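Local coordinates for protein putative cellulase CEL6 (Mycobacterium tuberculosis, PDB 1UP3) that probably hydrolyses the beta-1,4-glucosidic bonds of cellulose, as an endoglucanase of glycoside hydrolase family 6, at residues N3-K8 and A154-A159; A103-L108 and V144-R149; G211-I216 and G251-A256; R239-P244 and Y257-R262. All blocks are in the same frame, centred on the assembly; numbering follows the deposited sequence.

Interaction 1. Residues N3-K8 and A154-A159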
loop_
_atom_site.group_PDB
_atom_site.type_symbol
_atom_site.label_atom_id
_atom_site.label_comp_id
_atom_site.label_asym_id
_atom_site.label_seq_id
_atom_site.Cartn_x
_atom_site.Cartn_y
_atom_site.Cartn_z
ATOM N N ASN A 3 2.815 18.899 5.376
ATOM C CA ASN A 3 2.367 17.498 5.238
ATOM C C ASN A 3 1.022 17.489 4.519
ATOM O O ASN A 3 0.046 17.995 5.075
ATOM C CB ASN A 3 2.248 16.918 6.617
ATOM C CG ASN A 3 1.889 15.450 6.620
ATOM O OD1 ASN A 3 1.549 14.897 5.574
ATOM N ND2 ASN A 3 2.010 14.814 7.803
ATOM N N PRO A 4 0.943 16.934 3.309
ATOM C CA PRO A 4 -0.321 16.901 2.562
ATOM C C PRO A 4 -1.400 16.005 3.198
ATOM O O PRO A 4 -2.566 16.040 2.820
ATOM C CB PRO A 4 0.108 16.349 1.186
ATOM C CG PRO A 4 1.298 15.510 1.458
ATOM C CD PRO A 4 2.026 16.218 2.584
ATOM N N LEU A 5 -1.023 15.202 4.178
ATOM C CA LEU A 5 -1.929 14.220 4.761
ATOM C C LEU A 5 -2.569 14.705 6.056
ATOM O O LEU A 5 -3.381 14.001 6.640
ATOM C CB LEU A 5 -1.196 12.905 5.050
ATOM C CG LEU A 5 -0.478 12.280 3.859
ATOM C CD1 LEU A 5 0.015 10.871 4.201
ATOM C CD2 LEU A 5 -1.380 12.216 2.646
ATOM N N ALA A 6 -2.176 15.894 6.526
ATOM C CA ALA A 6 -2.680 16.413 7.787
ATOM C C ALA A 6 -3.958 17.201 7.453
ATOM O O ALA A 6 -4.220 17.503 6.309
ATOM C CB ALA A 6 -1.625 17.264 8.460
ATOM N N GLY A 7 -4.806 17.492 8.407
ATOM C CA GLY A 7 -5.946 18.324 7.998
ATOM C C GLY A 7 -7.245 17.657 7.564
ATOM O O GLY A 7 -8.281 18.312 7.664
ATOM N N LYS A 8 -7.259 16.389 7.131
ATOM C CA LYS A 8 -8.541 15.676 7.233
ATOM C C LYS A 8 -8.419 14.214 7.494
ATOM O O LYS A 8 -7.359 13.630 7.245
ATOM C CB LYS A 8 -9.417 15.949 6.037
ATOM C CG LYS A 8 -8.845 15.502 4.782
ATOM C CD LYS A 8 -9.568 16.159 3.593
ATOM C CE LYS A 8 -8.812 15.957 2.319
ATOM N NZ LYS A 8 -7.497 16.696 2.387
ATOM N N ALA A 154 -1.020 13.131 -3.393
ATOM C CA ALA A 154 0.169 12.893 -2.599
ATOM C C ALA A 154 0.647 11.509 -2.962
ATOM O O ALA A 154 0.004 10.522 -2.621
ATOM C CB ALA A 154 -0.120 12.997 -1.148
ATOM N N VAL A 155 1.756 11.444 -3.688
ATOM C CA VAL A 155 2.193 10.192 -4.338
ATOM C C VAL A 155 3.394 9.628 -3.595
ATOM O O VAL A 155 4.394 10.338 -3.403
ATOM C CB VAL A 155 2.515 10.413 -5.830
ATOM C CG1 VAL A 155 2.998 9.090 -6.481
ATOM C CG2 VAL A 155 1.299 10.970 -6.562
ATOM N N TYR A 156 3.289 8.358 -3.217
ATOM C CA TYR A 156 4.343 7.660 -2.470
ATOM C C TYR A 156 4.702 6.409 -3.259
ATOM O O TYR A 156 3.864 5.533 -3.480
ATOM C CB TYR A 156 3.897 7.281 -1.045
ATOM C CG TYR A 156 3.561 8.486 -0.190
ATOM C CD1 TYR A 156 2.275 9.001 -0.175
ATOM C CD2 TYR A 156 4.523 9.132 0.582
ATOM C CE1 TYR A 156 1.938 10.108 0.564
ATOM C CE2 TYR A 156 4.175 10.277 1.324
ATOM C CZ TYR A 156 2.901 10.756 1.299
ATOM O OH TYR A 156 2.550 11.866 2.040
ATOM N N VAL A 157 5.939 6.324 -3.719
ATOM C CA VAL A 157 6.417 5.156 -4.462
ATOM C C VAL A 157 6.823 4.063 -3.498
ATOM O O VAL A 157 7.566 4.290 -2.544
ATOM C CB VAL A 157 7.659 5.546 -5.318
ATOM C CG1 VAL A 157 8.182 4.339 -6.026
ATOM C CG2 VAL A 157 7.272 6.694 -6.265
ATOM N N ASP A 158 6.370 2.842 -3.704
ATOM C CA ASP A 158 6.699 1.856 -2.689
ATOM C C ASP A 158 8.188 1.525 -2.697
ATOM O O ASP A 158 8.802 1.318 -3.768
ATOM C CB ASP A 158 5.873 0.602 -2.848
ATOM C CG ASP A 158 6.083 -0.333 -1.691
ATOM O OD1 ASP A 158 5.573 -0.018 -0.598
ATOM O OD2 ASP A 158 6.863 -1.331 -1.767
ATOM N N ALA A 159 8.749 1.330 -1.490
ATOM C CA ALA A 159 10.185 1.156 -1.322
ATOM C C ALA A 159 10.546 -0.075 -0.445
ATOM O O ALA A 159 11.645 -0.123 0.127
ATOM C CB ALA A 159 10.772 2.420 -0.717
#
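Leu5 and Tyr156 reach for each other from opposite directions. Leu5 comes from an N-terminal loop, Tyr156 from a strand of the central barrel. The phenol end of the tyrosine meets the branched end of the leucine: Leu5 CD1 is 3.5 Å and Leu5 CG 3.6 Å from Tyr156 OH. The leucine methyl approaches the ring obliquely, with Leu5 CD1 4.1 Å from Tyr156 CZ. Tyr156 holds CG anti to its own carbonyl carbon (chi1 -62°), and this carries the ring across to the loop. Its hydroxyl is not left to the apolar neighbours, since it is hydrogen-bonded to Asp255 OD2.

Two residues back along the strand, Ala154 presents its methyl to both loop side chains. Pro4 CG is 3.9 Å from Ala154 CB. Leu5 CD2 touches the same methyl more loosely.

The loop is shaped by a type I turn from Asn3 to Ala6. Within it, Leu5 N donates to Asn3 OD1 at 2.9 Å, an Asx turn.

No hydrogen bond joins the two segments; they meet by apolar packing. The contact lies at the start of strand 153-158. Leu5 also packs on Thr114 of strand 113-117 and on Asp255 and Ala256 of strand 254-258, so its side chain lies among three strands of the parallel barrel.

Interaction 2. Residues A103-L108 and V144-R149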
loop_
_atom_site.group_PDB
_atom_site.type_symbol
_atom_site.label_atom_id
_atom_site.label_comp_id
_atom_site.label_asym_id
_atom_site.label_seq_id
_atom_site.Cartn_x
_atom_site.Cartn_y
_atom_site.Cartn_z
ATOM N N ALA A 103 -5.442 6.367 -17.542
ATOM C CA ALA A 103 -6.846 6.313 -17.127
ATOM C C ALA A 103 -7.027 6.639 -15.649
ATOM O O ALA A 103 -7.934 7.375 -15.285
ATOM C CB ALA A 103 -7.426 4.956 -17.451
ATOM N N VAL A 104 -6.178 6.098 -14.779
ATOM C CA VAL A 104 -6.219 6.448 -13.371
ATOM C C VAL A 104 -6.055 7.976 -13.185
ATOM O O VAL A 104 -6.798 8.610 -12.438
ATOM C CB VAL A 104 -5.150 5.710 -12.572
ATOM C CG1 VAL A 104 -5.012 6.256 -11.170
ATOM C CG2 VAL A 104 -5.445 4.196 -12.501
ATOM N N ALA A 105 -5.084 8.567 -13.866
ATOM C CA ALA A 105 -4.863 10.007 -13.786
ATOM C C ALA A 105 -6.066 10.811 -14.300
ATOM O O ALA A 105 -6.386 11.867 -13.753
ATOM C CB ALA A 105 -3.579 10.358 -14.536
ATOM N N SER A 106 -6.714 10.323 -15.344
ATOM C CA SER A 106 -7.909 10.977 -15.864
ATOM C C SER A 106 -8.999 10.980 -14.813
ATOM O O SER A 106 -9.729 11.964 -14.651
ATOM C CB SER A 106 -8.407 10.266 -17.142
ATOM O OG SER A 106 -9.166 9.082 -16.880
ATOM N N GLY A 107 -9.105 9.912 -14.052
ATOM C CA GLY A 107 -10.112 9.844 -13.030
ATOM C C GLY A 107 -9.787 10.660 -11.793
ATOM O O GLY A 107 -10.692 11.105 -11.104
ATOM N N LEU A 108 -8.504 10.854 -11.499
ATOM C CA LEU A 108 -8.097 11.706 -10.380
ATOM C C LEU A 108 -8.452 13.173 -10.625
ATOM O O LEU A 108 -8.864 13.861 -9.702
ATOM C CB LEU A 108 -6.599 11.606 -10.108
ATOM C CG LEU A 108 -6.117 10.276 -9.491
ATOM C CD1 LEU A 108 -4.599 10.235 -9.466
ATOM C CD2 LEU A 108 -6.663 10.049 -8.087
ATOM N N VAL A 144 4.801 8.016 -11.745
ATOM C CA VAL A 144 5.124 9.210 -11.000
ATOM C C VAL A 144 4.864 10.431 -11.857
ATOM O O VAL A 144 4.192 11.381 -11.436
ATOM C CB VAL A 144 6.592 9.209 -10.508
ATOM C CG1 VAL A 144 6.985 10.573 -9.966
ATOM C CG2 VAL A 144 6.804 8.139 -9.434
ATOM N N ASP A 145 5.399 10.411 -13.081
ATOM C CA ASP A 145 5.300 11.584 -13.959
ATOM C C ASP A 145 3.861 11.913 -14.317
ATOM O O ASP A 145 3.531 13.090 -14.505
ATOM C CB ASP A 145 6.057 11.351 -15.262
ATOM C CG ASP A 145 7.579 11.394 -15.113
ATOM O OD1 ASP A 145 8.117 11.820 -14.060
ATOM O OD2 ASP A 145 8.299 11.077 -16.092
ATOM N N THR A 146 3.009 10.904 -14.429
ATOM C CA THR A 146 1.621 11.097 -14.883
ATOM C C THR A 146 0.684 11.422 -13.739
ATOM O O THR A 146 -0.188 12.287 -13.859
ATOM C CB THR A 146 1.170 9.856 -15.620
ATOM O OG1 THR A 146 2.131 9.576 -16.658
ATOM C CG2 THR A 146 -0.145 10.080 -16.354
ATOM N N LEU A 147 0.827 10.706 -12.637
ATOM C CA LEU A 147 -0.051 10.878 -11.494
ATOM C C LEU A 147 0.127 12.227 -10.801
ATOM O O LEU A 147 -0.867 12.785 -10.300
ATOM C CB LEU A 147 0.071 9.741 -10.484
ATOM C CG LEU A 147 -0.285 8.352 -11.013
ATOM C CD1 LEU A 147 0.257 7.298 -10.077
ATOM C CD2 LEU A 147 -1.812 8.229 -11.217
ATOM N N THR A 148 1.358 12.752 -10.782
ATOM C CA THR A 148 1.642 14.020 -10.126
ATOM C C THR A 148 1.123 15.231 -10.895
ATOM O O THR A 148 1.198 16.345 -10.396
ATOM C CB THR A 148 3.133 14.182 -9.790
ATOM O OG1 THR A 148 3.935 13.998 -10.963
ATOM C CG2 THR A 148 3.574 13.135 -8.776
ATOM N N ARG A 149 0.588 15.022 -12.088
ATOM C CA ARG A 149 -0.131 16.088 -12.774
ATOM C C ARG A 149 -1.404 16.486 -12.040
ATOM O O ARG A 149 -1.913 17.578 -12.275
ATOM C CB ARG A 149 -0.444 15.703 -14.217
ATOM C CG ARG A 149 0.806 15.529 -15.078
ATOM C CD ARG A 149 1.733 16.737 -15.146
ATOM N NE ARG A 149 2.647 16.667 -16.291
ATOM C CZ ARG A 149 3.525 17.631 -16.624
ATOM N NH1 ARG A 149 3.600 18.770 -15.925
ATOM N NH2 ARG A 149 4.319 17.459 -17.678
#
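Leu147 and Val104 belong to two helices of the outer layer of the barrel. Each helix leads into a strand of the parallel sheet: helix 94-108 into strand 113-117, helix 130-147 into strand 153-158. The contact is apolar helix-to-helix packing, with no hydrogen bond across it.

One methyl carries most of it. Leu147 CD2 is 3.8 Å from Val104 CG1 and 3.9 Å from Leu108 CD1. These two partners are one helical turn apart, and the methyl lies against both. Leu147 has CG anti to its carbonyl carbon (chi1 -61°). CD1 continues the chain anti to CA (chi2 163°), while CD2 branches off toward the other helix. Val104 offers the methyl that stands anti to its backbone N. Ala105 is short enough to let the backbones come close, and its CA lies 5.4 Å from Leu147 CA.

Thr146 works beside the leucine. Its CG2 is 3.9 Å from Ala105 CB. The rotamer that points this methyl at the alanine leaves OG1 beside the backbone N, where it is hydrogen-bonded to Tyr142 O one turn earlier. The threonine thus shows its apolar branch to the neighbouring helix.

Helix 50-66 adds to the packing through Val53 on Val104 and through Val57 and Thr61 on Leu108. Next to the contact, Val144 O accepts two bonds from Thr148, arriving from opposite faces of its carbonyl plane: Thr148 OG1 at 2.7 Å and Thr148 N at 3.2 Å.

Interaction 3. Residues G211-I216 and G251-A256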
loop_
_atom_site.group_PDB
_atom_site.type_symbol
_atom_site.label_atom_id
_atom_site.label_comp_id
_atom_site.label_asym_id
_atom_site.label_seq_id
_atom_site.Cartn_x
_atom_site.Cartn_y
_atom_site.Cartn_z
ATOM N N GLY A 211 15.660 14.539 1.001
ATOM C CA GLY A 211 14.663 14.893 1.997
ATOM C C GLY A 211 13.251 14.451 1.702
ATOM O O GLY A 211 12.299 15.065 2.205
ATOM N N SER A 212 13.102 13.388 0.940
ATOM C CA SER A 212 11.754 12.917 0.621
ATOM C C SER A 212 11.058 12.421 1.888
ATOM O O SER A 212 11.697 12.074 2.900
ATOM C CB SER A 212 11.783 11.840 -0.432
ATOM O OG SER A 212 12.310 10.660 0.105
ATOM N N HIS A 213 9.731 12.422 1.842
ATOM C CA HIS A 213 8.910 12.016 2.969
ATOM C C HIS A 213 8.367 10.604 2.747
ATOM O O HIS A 213 8.443 10.072 1.642
ATOM C CB HIS A 213 7.773 13.027 3.153
ATOM C CG HIS A 213 8.242 14.373 3.644
ATOM N ND1 HIS A 213 8.834 15.304 2.819
ATOM C CD2 HIS A 213 8.204 14.926 4.884
ATOM C CE1 HIS A 213 9.162 16.370 3.535
ATOM N NE2 HIS A 213 8.799 16.170 4.792
ATOM N N TYR A 214 7.789 9.997 3.784
ATOM C CA TYR A 214 7.364 8.608 3.655
ATOM C C TYR A 214 6.173 8.294 4.563
ATOM O O TYR A 214 5.890 9.013 5.542
ATOM C CB TYR A 214 8.532 7.600 3.916
ATOM C CG TYR A 214 9.142 7.714 5.288
ATOM C CD1 TYR A 214 10.153 8.648 5.547
ATOM C CD2 TYR A 214 8.648 6.996 6.345
ATOM C CE1 TYR A 214 10.669 8.803 6.814
ATOM C CE2 TYR A 214 9.161 7.151 7.625
ATOM C CZ TYR A 214 10.143 8.054 7.864
ATOM O OH TYR A 214 10.596 8.234 9.159
ATOM N N VAL A 215 5.525 7.198 4.225
ATOM C CA VAL A 215 4.478 6.643 5.060
ATOM C C VAL A 215 4.848 5.195 5.411
ATOM O O VAL A 215 5.587 4.554 4.662
ATOM C CB VAL A 215 3.130 6.697 4.354
ATOM C CG1 VAL A 215 2.691 8.116 4.142
ATOM C CG2 VAL A 215 3.161 5.947 3.018
ATOM N N ILE A 216 4.376 4.730 6.562
ATOM C CA ILE A 216 4.626 3.387 7.049
ATOM C C ILE A 216 3.237 2.689 7.181
ATOM O O ILE A 216 2.336 3.230 7.837
ATOM C CB ILE A 216 5.355 3.384 8.397
ATOM C CG1 ILE A 216 6.735 4.054 8.290
ATOM C CG2 ILE A 216 5.528 1.960 8.892
ATOM C CD1 ILE A 216 7.363 4.403 9.642
ATOM N N GLY A 251 8.706 10.097 13.315
ATOM C CA GLY A 251 9.811 10.348 12.397
ATOM C C GLY A 251 9.741 11.718 11.778
ATOM O O GLY A 251 8.665 12.186 11.373
ATOM N N ALA A 252 10.895 12.371 11.664
ATOM C CA ALA A 252 10.963 13.729 11.139
ATOM C C ALA A 252 10.370 13.898 9.731
ATOM O O ALA A 252 9.833 14.960 9.409
ATOM C CB ALA A 252 12.381 14.186 11.131
ATOM N N HIS A 253 10.520 12.869 8.896
ATOM C CA HIS A 253 9.996 12.878 7.536
ATOM C C HIS A 253 8.863 11.860 7.316
ATOM O O HIS A 253 8.496 11.606 6.164
ATOM C CB HIS A 253 11.126 12.641 6.562
ATOM C CG HIS A 253 12.182 13.695 6.629
ATOM N ND1 HIS A 253 13.297 13.569 7.425
ATOM C CD2 HIS A 253 12.276 14.904 6.026
ATOM C CE1 HIS A 253 14.044 14.657 7.301
ATOM N NE2 HIS A 253 13.443 15.486 6.467
ATOM N N ALA A 254 8.292 11.329 8.395
ATOM C CA ALA A 254 7.170 10.381 8.321
ATOM C C ALA A 254 5.878 11.176 8.292
ATOM O O ALA A 254 5.453 11.720 9.322
ATOM C CB ALA A 254 7.210 9.436 9.531
ATOM N N ASP A 255 5.255 11.279 7.126
ATOM C CA ASP A 255 3.983 11.996 6.969
ATOM C C ASP A 255 2.824 11.290 7.678
ATOM O O ASP A 255 1.874 11.951 8.150
ATOM C CB ASP A 255 3.588 12.119 5.495
ATOM C CG ASP A 255 4.368 13.177 4.706
ATOM O OD1 ASP A 255 5.042 14.051 5.327
ATOM O OD2 ASP A 255 4.349 13.154 3.444
ATOM N N ALA A 256 2.855 9.951 7.704
ATOM C CA ALA A 256 1.769 9.215 8.334
ATOM C C ALA A 256 2.099 7.774 8.600
ATOM O O ALA A 256 2.937 7.184 7.921
ATOM C CB ALA A 256 0.501 9.238 7.426
#
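Strands 213-217 and 254-258 are the last two of the parallel barrel, and here they pair side by side. Tyr214 N donates to His253 O at 3.0 Å, and Tyr214 O accepts from Asp255 N at 2.8 Å. These bonds flank Ala254, as in an ordinary parallel ladder. The next bond, from Ile216 N to Ala256 O at 3.2 Å, falls one residue further along than an even ladder would give. Asp255 has helix-like backbone angles at this irregularity, and its O is bonded instead to Asn3 ND2.

The Tyr214 ring folds over the partner strand. CG lies between the backbone N and the carbonyl carbon (chi1 60°), and the ring face comes to rest on Ala254. Ala254 CA makes a CH-pi contact 3.9 Å from the ring centroid, and Ala254 CB is 3.6 Å from Tyr214 CE2.

The two histidines form a T-shaped pair. The edge of His253 points at the face of His213, with centroids 5.3 Å apart and planes at 63°. On the same His213 ring, CD2 is 3.3 Å from Asp255 OD1, with the ring and carboxylate planes nearly parallel, 17° apart, and offset from each other.

The polar ends are paired beyond the two strands. Glu203 of helix 195-208 is hydrogen-bonded to His253 ND1 by one carboxylate oxygen and to Tyr214 OH by the other. Asp255 OD2 has a salt bridge to Arg183 and the bond to Tyr156. With such partners the buried Asp255 carboxylate is probably kept ionised.

Interaction 4. Residues R239-P244 and Y257-R262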
loop_
_atom_site.group_PDB
_atom_site.type_symbol
_atom_site.label_atom_id
_atom_site.label_comp_id
_atom_site.label_asym_id
_atom_site.label_seq_id
_atom_site.Cartn_x
_atom_site.Cartn_y
_atom_site.Cartn_z
ATOM N N ARG A 239 0.635 -12.181 15.050
ATOM C CA ARG A 239 0.803 -10.767 14.707
ATOM C C ARG A 239 -0.385 -9.967 15.240
ATOM O O ARG A 239 -1.456 -10.504 15.442
ATOM C CB ARG A 239 0.922 -10.570 13.189
ATOM C CG ARG A 239 2.039 -11.370 12.507
ATOM C CD ARG A 239 3.408 -11.288 13.155
ATOM N NE ARG A 239 3.626 -12.382 14.074
ATOM C CZ ARG A 239 4.365 -12.338 15.185
ATOM N NH1 ARG A 239 4.945 -11.236 15.638
ATOM N NH2 ARG A 239 4.493 -13.443 15.884
ATOM N N ALA A 240 -0.219 -8.654 15.362
ATOM C CA ALA A 240 -1.246 -7.800 15.941
ATOM C C ALA A 240 -1.417 -6.572 15.092
ATOM O O ALA A 240 -0.446 -6.090 14.512
ATOM C CB ALA A 240 -0.817 -7.407 17.345
ATOM N N LEU A 241 -2.633 -6.043 15.056
ATOM C CA LEU A 241 -2.853 -4.713 14.500
ATOM C C LEU A 241 -1.872 -3.744 15.141
ATOM O O LEU A 241 -1.613 -3.802 16.383
ATOM C CB LEU A 241 -4.254 -4.229 14.824
ATOM C CG LEU A 241 -5.415 -5.078 14.345
ATOM C CD1 LEU A 241 -6.694 -4.459 14.904
ATOM C CD2 LEU A 241 -5.456 -5.179 12.838
ATOM N N GLY A 242 -1.350 -2.836 14.305
ATOM C CA GLY A 242 -0.505 -1.752 14.770
ATOM C C GLY A 242 -1.273 -0.457 14.965
ATOM O O GLY A 242 -2.522 -0.431 14.959
ATOM N N ALA A 243 -0.538 0.626 15.192
ATOM C CA ALA A 243 -1.132 1.949 15.404
ATOM C C ALA A 243 -2.149 2.306 14.369
ATOM O O ALA A 243 -1.891 2.132 13.202
ATOM C CB ALA A 243 -0.034 3.015 15.360
ATOM N N PRO A 244 -3.325 2.803 14.760
ATOM C CA PRO A 244 -4.279 3.272 13.783
ATOM C C PRO A 244 -3.735 4.441 12.967
ATOM O O PRO A 244 -2.824 5.165 13.439
ATOM C CB PRO A 244 -5.514 3.677 14.600
ATOM C CG PRO A 244 -5.334 3.027 15.942
ATOM C CD PRO A 244 -3.876 2.788 16.136
ATOM N N TYR A 257 1.385 7.219 9.564
ATOM C CA TYR A 257 1.142 5.781 9.667
ATOM C C TYR A 257 -0.179 5.505 8.972
ATOM O O TYR A 257 -1.151 6.210 9.233
ATOM C CB TYR A 257 1.066 5.310 11.126
ATOM C CG TYR A 257 2.215 5.704 12.016
ATOM C CD1 TYR A 257 3.464 5.947 11.512
ATOM C CD2 TYR A 257 2.011 5.844 13.393
ATOM C CE1 TYR A 257 4.536 6.326 12.359
ATOM C CE2 TYR A 257 3.029 6.218 14.225
ATOM C CZ TYR A 257 4.287 6.463 13.706
ATOM O OH TYR A 257 5.309 6.862 14.512
ATOM N N LEU A 258 -0.194 4.570 8.033
ATOM C CA LEU A 258 -1.396 4.194 7.292
ATOM C C LEU A 258 -1.665 2.722 7.423
ATOM O O LEU A 258 -0.737 1.939 7.704
ATOM C CB LEU A 258 -1.288 4.540 5.802
ATOM C CG LEU A 258 -1.073 6.020 5.434
ATOM C CD1 LEU A 258 -0.839 6.135 3.936
ATOM C CD2 LEU A 258 -2.243 6.891 5.927
ATOM N N TRP A 259 -2.909 2.319 7.186
ATOM C CA TRP A 259 -3.161 0.875 6.990
ATOM C C TRP A 259 -3.302 0.670 5.487
ATOM O O TRP A 259 -4.327 1.040 4.916
ATOM C CB TRP A 259 -4.410 0.407 7.734
ATOM C CG TRP A 259 -4.228 0.279 9.209
ATOM C CD1 TRP A 259 -3.179 0.750 9.982
ATOM C CD2 TRP A 259 -5.129 -0.363 10.112
ATOM N NE1 TRP A 259 -3.421 0.475 11.301
ATOM C CE2 TRP A 259 -4.583 -0.241 11.409
ATOM C CE3 TRP A 259 -6.326 -1.058 9.951
ATOM C CZ2 TRP A 259 -5.224 -0.750 12.546
ATOM C CZ3 TRP A 259 -6.953 -1.591 11.093
ATOM C CH2 TRP A 259 -6.392 -1.415 12.359
ATOM N N ILE A 260 -2.231 0.223 4.847
ATOM C CA ILE A 260 -2.212 0.051 3.398
ATOM C C ILE A 260 -2.762 -1.327 3.046
ATOM O O ILE A 260 -3.815 -1.441 2.404
ATOM C CB ILE A 260 -0.810 0.379 2.832
ATOM C CG1 ILE A 260 -0.458 1.816 3.221
ATOM C CG2 ILE A 260 -0.838 0.200 1.288
ATOM C CD1 ILE A 260 0.899 2.277 2.823
ATOM N N LYS A 261 -2.101 -2.377 3.515
ATOM C CA LYS A 261 -2.695 -3.695 3.543
ATOM C C LYS A 261 -3.977 -3.654 4.364
ATOM O O LYS A 261 -4.036 -2.942 5.360
ATOM C CB LYS A 261 -1.701 -4.681 4.164
ATOM C CG LYS A 261 -2.230 -6.064 4.544
ATOM C CD LYS A 261 -2.430 -6.915 3.361
ATOM C CE LYS A 261 -3.078 -8.237 3.772
ATOM N NZ LYS A 261 -2.978 -9.231 2.686
ATOM N N ARG A 262 -4.999 -4.403 3.914
ATOM C CA ARG A 262 -6.269 -4.501 4.620
ATOM C C ARG A 262 -6.263 -5.719 5.552
ATOM O O ARG A 262 -6.271 -6.860 5.073
ATOM C CB ARG A 262 -7.407 -4.624 3.619
ATOM C CG ARG A 262 -7.656 -3.348 2.786
ATOM C CD ARG A 262 -9.026 -3.270 2.065
ATOM N NE ARG A 262 -9.351 -1.884 1.708
ATOM C CZ ARG A 262 -10.560 -1.412 1.298
ATOM N NH1 ARG A 262 -11.640 -2.167 1.182
ATOM N NH2 ARG A 262 -10.669 -0.141 1.003
#
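Trp259 sets CG anti to its carbonyl carbon (chi1 -75°), and this swings the indole out to the loop 239-244. Leu241 makes the same choice at chi1 and brings both its methyls to the far end of that ring. Leu241 CD2 is 3.9 Å and Leu241 CD1 4.0 Å from Trp259 CH2, and the two side chains cross at about a right angle.

The loop backbone runs past the nitrogen-bearing edge of the indole. Trp259 NE1 donates to Ala243 O at 2.9 Å, with an angle of 153° at the hydrogen. This bond probably helps to fix the rotation of the indole. The donor stands well above the carbonyl plane, 43° out of it. Ala243 O is also bonded by Thr218 OG1, so two donors grip it. Gly242 O lies at the same edge, 3.6 Å from Trp259 CZ2. Nearby, Ala243 CB packs obliquely on the Tyr257 ring, 4.0 Å from Tyr257 CD2.

The contact ties the long connection between strands 213-217 and 254-258 back to the end of the second strand. Helix 282-291 packs on Leu241 through Leu288 and Ala289, and helix 195-208 packs on Tyr257.

Overall arrangement
Interactions 1, 3 and 4 all reach the seven-stranded parallel barrel sheet, while interaction 2 lies in the helical layer outside it. Interactions 1 and 3 are closest, with centres 8 Å apart. Leu5 packs on Val215 there, so the N-terminal loop links a middle strand to the last two. Interactions 3 and 4 share strand 254-258; their segments alternate along the chain, and Leu258 N meets Ile216 O at 2.9 Å. Interaction 2 falls within the chain span of interaction 1 and touches it where Val144 packs on Val157. It is about 26 Å from interaction 4, centre to centre, across the chain's centre. Together they join distant parts of one catalytic domain.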